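Local coordinates for protein Pcza361.24 (Amycolatopsis orientalis, PDB 3G2M) that acts as an S-adenosyl-L-methionine-dependent N-methyltransferase in glycopeptide antibiotic biosynthesis, probably methylating an amine of the glycopeptide, at residues G80-P85 and F151-I156; S115-F120 and L137-M142; F266-Q271 and V285-V290. One frame throughout, in Å; residues are numbered along the deposited sequence.

Contact 1. Residues G80-P85 and F151-I156; sequences GPVSGP and FGTVVI
P85 meets F151 at the rim of the phenyl ring: its CB stands 4.1 Å from F151 CD1, and its carbonyl oxygen lies nearer, P85 O to F151 CD1 being 3.7 Å. Both P85 O and the carbon that carries it sit at the ring edge, near the ring plane. The ring is brought there by a first torsion that sets F151 CG opposite the carbonyl carbon and beside the backbone N (chi1 -58°).

The loop 80-85 leads from helix 69-79 into strand 86-89, which with its parallel neighbour 151-156 lies in the middle of the Rossmann-like methyltransferase sheet, T153 being already paired to L87. The chain of 151-156 turns a corner at G152, and there two waters bridge the segments. P85 O accepts from both; one of them, 2.8 Å from P85 O, accepts in turn from G152 N, and the other lies 2.9 Å from T153 OG1. Two bonds thus grip a single carbonyl and tie it to the corner and to the threonine hydroxyl. Farther back in the loop, V82, which follows a cis peptide bond, brings CG1 to 4.3 Å from T153 OG1, a looser touch at the margin.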
loop_
_atom_site.group_PDB
_atom_site.type_symbol
_atom_site.label_atom_id
_atom_site.label_comp_id
_atom_site.label_asym_id
_atom_site.label_seq_id
_atom_site.Cartn_x
_atom_site.Cartn_y
_atom_site.Cartn_z
ATOM N N GLY A 80 -12.223 28.670 1.459
ATOM C CA GLY A 80 -12.300 30.129 1.441
ATOM C C GLY A 80 -13.611 30.591 0.829
ATOM O O GLY A 80 -14.646 30.531 1.496
ATOM N N PRO A 81 -13.573 31.032 -0.453
ATOM C CA PRO A 81 -14.666 31.551 -1.283
ATOM C C PRO A 81 -16.109 31.324 -0.749
ATOM O O PRO A 81 -16.490 32.042 0.182
ATOM C CB PRO A 81 -14.370 30.913 -2.648
ATOM C CG PRO A 81 -12.844 30.673 -2.641
ATOM C CD PRO A 81 -12.334 31.013 -1.249
ATOM N N VAL A 82 -16.937 30.427 -1.303
ATOM C CA VAL A 82 -16.725 29.666 -2.536
ATOM C C VAL A 82 -17.523 30.318 -3.674
ATOM O O VAL A 82 -18.722 30.564 -3.538
ATOM C CB VAL A 82 -17.147 28.175 -2.358
ATOM C CG1 VAL A 82 -17.193 27.437 -3.692
ATOM C CG2 VAL A 82 -16.207 27.460 -1.395
ATOM N N SER A 83 -16.845 30.612 -4.779
ATOM C CA SER A 83 -17.493 31.171 -5.961
ATOM C C SER A 83 -17.615 30.094 -7.042
ATOM O O SER A 83 -16.695 29.897 -7.847
ATOM N N GLY A 84 -18.742 29.382 -7.037
ATOM C CA GLY A 84 -19.012 28.354 -8.039
ATOM C C GLY A 84 -19.264 26.959 -7.481
ATOM O O GLY A 84 -19.011 26.704 -6.301
ATOM N N PRO A 85 -19.787 26.055 -8.331
ATOM C CA PRO A 85 -20.038 24.646 -8.024
ATOM C C PRO A 85 -18.808 23.865 -7.547
ATOM O O PRO A 85 -17.682 24.133 -7.979
ATOM C CB PRO A 85 -20.534 24.084 -9.361
ATOM C CG PRO A 85 -21.148 25.270 -10.042
ATOM C CD PRO A 85 -20.222 26.391 -9.700
ATOM N N PHE A 151 -14.592 22.620 -12.575
ATOM C CA PHE A 151 -14.991 23.125 -11.260
ATOM C C PHE A 151 -13.879 23.929 -10.609
ATOM O O PHE A 151 -12.698 23.659 -10.825
ATOM C CB PHE A 151 -15.382 21.968 -10.330
ATOM C CG PHE A 151 -16.500 21.107 -10.849
ATOM C CD1 PHE A 151 -17.791 21.270 -10.374
ATOM C CD2 PHE A 151 -16.256 20.115 -11.795
ATOM C CE1 PHE A 151 -18.832 20.476 -10.843
ATOM C CE2 PHE A 151 -17.285 19.320 -12.272
ATOM C CZ PHE A 151 -18.578 19.496 -11.791
ATOM N N GLY A 152 -14.259 24.918 -9.805
ATOM C CA GLY A 152 -13.283 25.708 -9.057
ATOM C C GLY A 152 -12.762 24.970 -7.837
ATOM O O GLY A 152 -11.693 25.293 -7.326
ATOM N N THR A 153 -13.530 23.982 -7.376
ATOM C CA THR A 153 -13.212 23.183 -6.189
ATOM C C THR A 153 -13.587 21.721 -6.423
ATOM O O THR A 153 -14.697 21.423 -6.862
ATOM C CB THR A 153 -13.979 23.690 -4.936
ATOM O OG1 THR A 153 -13.809 25.106 -4.802
ATOM C CG2 THR A 153 -13.473 23.007 -3.663
ATOM N N VAL A 154 -12.648 20.819 -6.139
ATOM C CA VAL A 154 -12.906 19.382 -6.148
ATOM C C VAL A 154 -12.466 18.800 -4.800
ATOM O O VAL A 154 -11.366 19.073 -4.336
ATOM C CB VAL A 154 -12.178 18.657 -7.323
ATOM C CG1 VAL A 154 -12.420 17.141 -7.260
ATOM C CG2 VAL A 154 -12.633 19.203 -8.678
ATOM N N VAL A 155 -13.331 18.005 -4.177
ATOM C CA VAL A 155 -13.056 17.456 -2.840
ATOM C C VAL A 155 -13.172 15.929 -2.788
ATOM O O VAL A 155 -13.971 15.326 -3.512
ATOM C CB VAL A 155 -13.941 18.110 -1.712
ATOM C CG1 VAL A 155 -13.704 19.614 -1.628
ATOM C CG2 VAL A 155 -15.411 17.831 -1.916
ATOM N N ILE A 156 -12.353 15.311 -1.936
ATOM C CA ILE A 156 -12.442 13.875 -1.687
ATOM C C ILE A 156 -12.129 13.575 -0.220
ATOM O O ILE A 156 -11.226 14.173 0.370
ATOM C CB ILE A 156 -11.540 13.046 -2.666
ATOM C CG1 ILE A 156 -11.888 11.551 -2.610
ATOM C CG2 ILE A 156 -10.040 13.285 -2.416
ATOM C CD1 ILE A 156 -11.240 10.734 -3.717
HETATM O O HOH W 1 -15.795 26.119 -6.666
HETATM O O HOH W 2 -16.866 25.986 -9.925
#

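Contact 2. Residues S115-F120 and L137-M142; sequences SVLAAF and LVQGDM
The helix-on-sheet layer of a Rossmann-like methyltransferase is represented here by L117 and F120 of helix 114-125, which pack on L137 and Q139 of strand 135-139, the outermost strand at one end of the seven-stranded sheet within this chain. Helix 115-120 and strand 137-139 run nearly antiparallel, at 171°, with their axes 9.7 Å apart at closest approach.

L137 carries the seam between them. Its CD2 methyl sits over the middle of one face of the F120 ring, 3.5 Å from the centroid and 13° off the ring normal, a well-centred CH-pi contact, while L137 CD1 touches the same ring at F120 CG, 3.9 Å away. The ring is presented to this methyl because F120 CG lies opposite the backbone N (chi1 -159°); it also meets the ring of F98. L117 works with both of its branches. L117 CD2 comes to 4.0 Å from L137 CD2, the two leucines sliding past each other in opposite directions, whereas L117 CD1 rests on the start of the glutamine side chain, 3.6 Å from Q139 CB. Q139 has two conformers; in the one described, its NE2 donates to L112 O, in the link from strand 107-111 into the helix.

L117 also touches E111, and beyond Q139 the strand gives way to a loop through G140 to D141 and M142. E111, D141 and M142 bind S-adenosyl-L-methionine in a structure of this protein, though none is bound to the present chain; cofactor sites of Rossmann-like methyltransferases characteristically form at such strand ends.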
loop_
_atom_site.group_PDB
_atom_site.type_symbol
_atom_site.label_atom_id
_atom_site.label_comp_id
_atom_site.label_asym_id
_atom_site.label_seq_id
_atom_site.Cartn_x
_atom_site.Cartn_y
_atom_site.Cartn_z
ATOM N N SER A 115 -27.171 1.702 -6.151
ATOM C CA SER A 115 -27.995 1.541 -4.958
ATOM C C SER A 115 -27.740 2.668 -3.965
ATOM O O SER A 115 -28.680 3.205 -3.377
ATOM C CB SER A 115 -27.749 0.178 -4.304
ATOM O OG SER A 115 -26.431 0.094 -3.789
ATOM N N VAL A 116 -26.470 3.027 -3.784
ATOM C CA VAL A 116 -26.117 4.166 -2.931
ATOM C C VAL A 116 -26.726 5.454 -3.507
ATOM O O VAL A 116 -27.312 6.246 -2.770
ATOM C CB VAL A 116 -24.581 4.270 -2.695
ATOM C CG1 VAL A 116 -24.244 5.458 -1.821
ATOM C CG2 VAL A 116 -24.051 2.992 -2.035
ATOM N N LEU A 117 -26.625 5.630 -4.825
ATOM C CA LEU A 117 -27.232 6.779 -5.506
ATOM C C LEU A 117 -28.743 6.858 -5.341
ATOM O O LEU A 117 -29.296 7.943 -5.162
ATOM C CB LEU A 117 -26.893 6.771 -6.994
ATOM C CG LEU A 117 -25.544 7.371 -7.374
ATOM C CD1 LEU A 117 -25.266 7.035 -8.814
ATOM C CD2 LEU A 117 -25.521 8.885 -7.152
ATOM N N ALA A 118 -29.404 5.705 -5.430
ATOM C CA ALA A 118 -30.844 5.612 -5.200
ATOM C C ALA A 118 -31.209 6.091 -3.799
ATOM O O ALA A 118 -32.128 6.891 -3.635
ATOM C CB ALA A 118 -31.316 4.184 -5.411
ATOM N N ALA A 119 -30.462 5.613 -2.802
ATOM C CA ALA A 119 -30.642 6.017 -1.408
ATOM C C ALA A 119 -30.322 7.498 -1.184
ATOM O O ALA A 119 -30.945 8.153 -0.343
ATOM C CB ALA A 119 -29.803 5.141 -0.489
ATOM N N PHE A 120 -29.353 8.017 -1.937
ATOM C CA PHE A 120 -29.061 9.451 -1.956
ATOM C C PHE A 120 -30.261 10.244 -2.502
ATOM O O PHE A 120 -30.656 11.255 -1.908
ATOM C CB PHE A 120 -27.814 9.738 -2.798
ATOM C CG PHE A 120 -27.140 11.059 -2.486
ATOM C CD1 PHE A 120 -25.754 11.160 -2.524
ATOM C CD2 PHE A 120 -27.881 12.198 -2.168
ATOM C CE1 PHE A 120 -25.117 12.368 -2.252
ATOM C CE2 PHE A 120 -27.251 13.411 -1.886
ATOM C CZ PHE A 120 -25.870 13.494 -1.932
ATOM N N LEU A 137 -26.653 14.904 -8.853
ATOM C CA LEU A 137 -26.114 13.551 -8.703
ATOM C C LEU A 137 -25.655 12.953 -10.026
ATOM O O LEU A 137 -26.353 13.048 -11.032
ATOM C CB LEU A 137 -27.127 12.622 -8.029
ATOM C CG LEU A 137 -27.381 12.844 -6.538
ATOM C CD1 LEU A 137 -28.504 11.943 -6.068
ATOM C CD2 LEU A 137 -26.126 12.586 -5.728
ATOM N N VAL A 138 -24.475 12.334 -10.009
ATOM C CA VAL A 138 -23.891 11.747 -11.219
ATOM C C VAL A 138 -23.255 10.396 -10.910
ATOM O O VAL A 138 -22.510 10.268 -9.935
ATOM C CB VAL A 138 -22.814 12.690 -11.849
ATOM C CG1 VAL A 138 -22.189 12.048 -13.083
ATOM C CG2 VAL A 138 -23.418 14.034 -12.215
ATOM N N GLN A 139 -23.552 9.385 -11.724
ATOM C CA GLN A 139 -22.894 8.096 -11.561
ATOM C C GLN A 139 -21.516 8.130 -12.209
ATOM O O GLN A 139 -21.368 8.538 -13.358
ATOM C CB GLN A 139 -23.730 6.941 -12.119
ATOM C CG GLN A 139 -23.107 5.579 -11.821
ATOM C CD GLN A 139 -24.094 4.431 -11.850
ATOM O OE1 GLN A 139 -25.230 4.567 -12.308
ATOM N NE2 GLN A 139 -23.655 3.281 -11.358
ATOM N N GLY A 140 -20.503 7.704 -11.459
ATOM C CA GLY A 140 -19.153 7.681 -11.999
ATOM C C GLY A 140 -18.129 7.111 -11.048
ATOM O O GLY A 140 -18.392 6.952 -9.860
ATOM N N ASP A 141 -16.954 6.829 -11.596
ATOM C CA ASP A 141 -15.838 6.236 -10.871
ATOM C C ASP A 141 -14.765 7.291 -10.577
ATOM O O ASP A 141 -14.149 7.822 -11.502
ATOM C CB ASP A 141 -15.244 5.124 -11.739
ATOM C CG ASP A 141 -14.251 4.262 -11.006
ATOM O OD1 ASP A 141 -13.579 4.739 -10.059
ATOM O OD2 ASP A 141 -14.130 3.093 -11.403
HETATM N N MSE A 142 -14.528 7.565 -9.292
HETATM C CA MSE A 142 -13.509 8.530 -8.859
HETATM C C MSE A 142 -12.105 8.285 -9.450
HETATM O O MSE A 142 -11.323 9.219 -9.566
HETATM C CB MSE A 142 -13.430 8.601 -7.321
HETATM C CG MSE A 142 -13.158 7.261 -6.648
HETATM SE SE MSE A 142 -12.614 7.396 -4.771
HETATM C CE MSE A 142 -13.376 5.660 -4.237
#

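Contact 3. Residues F266-Q271 and V285-V290; sequences FDVIAQ and VLVEAV
The F266 ring lies obliquely to its neighbours across the hairpin, A289 CB and V290 O; its CD1 is 3.9 Å from A289 CB.

Beside it the backbones pair antiparallel. D267 and V290 form a hydrogen-bonded pair, and the bond from D267 N to V290 O is short, 2.7 Å, with the donor almost in line with the carbonyl. After the non-hydrogen-bonded pair V268-A289 the register slips by one: I269 and A270 both face E288, a classic beta bulge. There I269 N donates to E288 O (2.9 Å), while E288 N donates to A270 O at a nearly straight 172°.

V268, Q271, V287 and A289 share one face of the sheet, where V268 CG1 meets V287 CG1 at 3.9 Å. D267, A270, E288 and V290 share the other. I269 CG1 stands between the backbone N and the carbonyl carbon (chi1 57°), and I269 CD1 reaches V290 CG1 at 3.8 Å. A270 CB lies 3.5 Å from E288 OE2, while E288 OE1 forms a salt bridge to K185.

Strand 284-290 is bonded on its other side to strand 184-191; helix 254-263 covers V268 and Q271, and helix 69-79 touches L286 and E288.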
loop_
_atom_site.group_PDB
_atom_site.type_symbol
_atom_site.label_atom_id
_atom_site.label_comp_id
_atom_site.label_asym_id
_atom_site.label_seq_id
_atom_site.Cartn_x
_atom_site.Cartn_y
_atom_site.Cartn_z
ATOM N N PHE A 266 0.715 18.094 -9.344
ATOM C CA PHE A 266 0.120 19.096 -8.457
ATOM C C PHE A 266 1.196 19.767 -7.614
ATOM O O PHE A 266 2.240 19.177 -7.340
ATOM C CB PHE A 266 -0.912 18.458 -7.507
ATOM C CG PHE A 266 -2.238 18.149 -8.147
ATOM C CD1 PHE A 266 -3.243 19.113 -8.201
ATOM C CD2 PHE A 266 -2.486 16.896 -8.692
ATOM C CE1 PHE A 266 -4.490 18.828 -8.791
ATOM C CE2 PHE A 266 -3.727 16.599 -9.288
ATOM C CZ PHE A 266 -4.722 17.568 -9.339
ATOM N N ASP A 267 0.918 21.001 -7.205
ATOM C CA ASP A 267 1.629 21.663 -6.123
ATOM C C ASP A 267 0.798 21.536 -4.861
ATOM O O ASP A 267 -0.330 22.016 -4.828
ATOM C CB ASP A 267 1.797 23.158 -6.417
ATOM C CG ASP A 267 2.878 23.444 -7.430
ATOM O OD1 ASP A 267 3.703 22.547 -7.718
ATOM O OD2 ASP A 267 2.901 24.591 -7.930
ATOM N N VAL A 268 1.343 20.898 -3.831
ATOM C CA VAL A 268 0.655 20.810 -2.540
ATOM C C VAL A 268 1.002 22.062 -1.731
ATOM O O VAL A 268 2.145 22.263 -1.324
ATOM C CB VAL A 268 0.971 19.474 -1.783
ATOM C CG1 VAL A 268 0.432 19.497 -0.360
ATOM C CG2 VAL A 268 0.380 18.266 -2.542
ATOM N N ILE A 269 0.007 22.920 -1.536
ATOM C CA ILE A 269 0.258 24.270 -1.003
ATOM C C ILE A 269 -0.060 24.443 0.487
ATOM O O ILE A 269 0.288 25.466 1.084
ATOM C CB ILE A 269 -0.463 25.364 -1.846
ATOM C CG1 ILE A 269 -1.969 25.095 -1.920
ATOM C CG2 ILE A 269 0.161 25.449 -3.244
ATOM C CD1 ILE A 269 -2.785 26.214 -2.573
ATOM N N ALA A 270 -0.742 23.461 1.073
ATOM C CA ALA A 270 -1.003 23.447 2.516
ATOM C C ALA A 270 -1.445 22.069 2.988
ATOM O O ALA A 270 -2.128 21.352 2.261
ATOM C CB ALA A 270 -2.041 24.501 2.895
ATOM N N GLN A 271 -1.025 21.706 4.199
ATOM C CA GLN A 271 -1.464 20.482 4.880
ATOM C C GLN A 271 -1.780 20.872 6.310
ATOM O O GLN A 271 -0.887 21.300 7.052
ATOM C CB GLN A 271 -0.363 19.420 4.922
ATOM C CG GLN A 271 0.319 19.071 3.620
ATOM C CD GLN A 271 1.466 18.083 3.829
ATOM O OE1 GLN A 271 1.357 17.130 4.606
ATOM N NE2 GLN A 271 2.565 18.313 3.142
ATOM N N VAL A 285 -5.655 15.060 8.214
ATOM C CA VAL A 285 -4.958 16.164 7.558
ATOM C C VAL A 285 -5.807 16.682 6.384
ATOM O O VAL A 285 -6.297 15.891 5.566
ATOM C CB VAL A 285 -3.539 15.725 7.061
ATOM C CG1 VAL A 285 -2.827 16.860 6.343
ATOM C CG2 VAL A 285 -2.688 15.247 8.222
ATOM N N LEU A 286 -6.005 18.001 6.335
ATOM C CA LEU A 286 -6.636 18.641 5.186
ATOM C C LEU A 286 -5.559 19.157 4.244
ATOM O O LEU A 286 -4.814 20.082 4.580
ATOM C CB LEU A 286 -7.578 19.781 5.615
ATOM C CG LEU A 286 -8.826 20.094 4.766
ATOM C CD1 LEU A 286 -8.476 20.556 3.349
ATOM C CD2 LEU A 286 -9.833 18.931 4.721
ATOM N N VAL A 287 -5.500 18.552 3.060
ATOM C CA VAL A 287 -4.473 18.845 2.057
ATOM C C VAL A 287 -5.076 19.711 0.954
ATOM O O VAL A 287 -6.159 19.414 0.452
ATOM C CB VAL A 287 -3.887 17.527 1.460
ATOM C CG1 VAL A 287 -2.971 17.796 0.261
ATOM C CG2 VAL A 287 -3.143 16.725 2.532
ATOM N N GLU A 288 -4.388 20.797 0.601
ATOM C CA GLU A 288 -4.804 21.655 -0.516
ATOM C C GLU A 288 -3.800 21.533 -1.650
ATOM O O GLU A 288 -2.592 21.705 -1.441
ATOM C CB GLU A 288 -4.879 23.120 -0.090
ATOM C CG GLU A 288 -5.932 23.431 0.953
ATOM C CD GLU A 288 -5.694 24.765 1.609
ATOM O OE1 GLU A 288 -5.705 25.785 0.879
ATOM O OE2 GLU A 288 -5.481 24.787 2.845
ATOM N N ALA A 289 -4.298 21.257 -2.853
ATOM C CA ALA A 289 -3.422 21.104 -4.011
ATOM C C ALA A 289 -3.946 21.869 -5.214
ATOM O O ALA A 289 -5.158 21.949 -5.438
ATOM C CB ALA A 289 -3.229 19.629 -4.358
ATOM N N VAL A 290 -3.018 22.425 -5.984
ATOM C CA VAL A 290 -3.350 23.172 -7.199
ATOM C C VAL A 290 -2.401 22.794 -8.336
ATOM O O VAL A 290 -1.325 22.246 -8.096
ATOM C CB VAL A 290 -3.291 24.711 -6.967
ATOM C CG1 VAL A 290 -4.312 25.147 -5.908
ATOM C CG2 VAL A 290 -1.868 25.163 -6.580
#

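In the fold
From the N terminus, residues 80-85 open contact 1, which closes only at strand 151-156. Within that span contact 2 opens on helix 114-125 and closes at strand 135-139, so it is nested in contact 1. The two touch where I156 CD1 packs on the selenium of M142, 3.8 Å away. Contact 3 comes later, in series with both: strand 267-274 returns as strand 284-290 after a short connection, a hairpin that closes a short loop near the C-terminal end of the modelled chain. All three reach one seven-stranded sheet: contact 2 at one outer strand, contact 1 at its middle, contact 3 at the opposite outer strand.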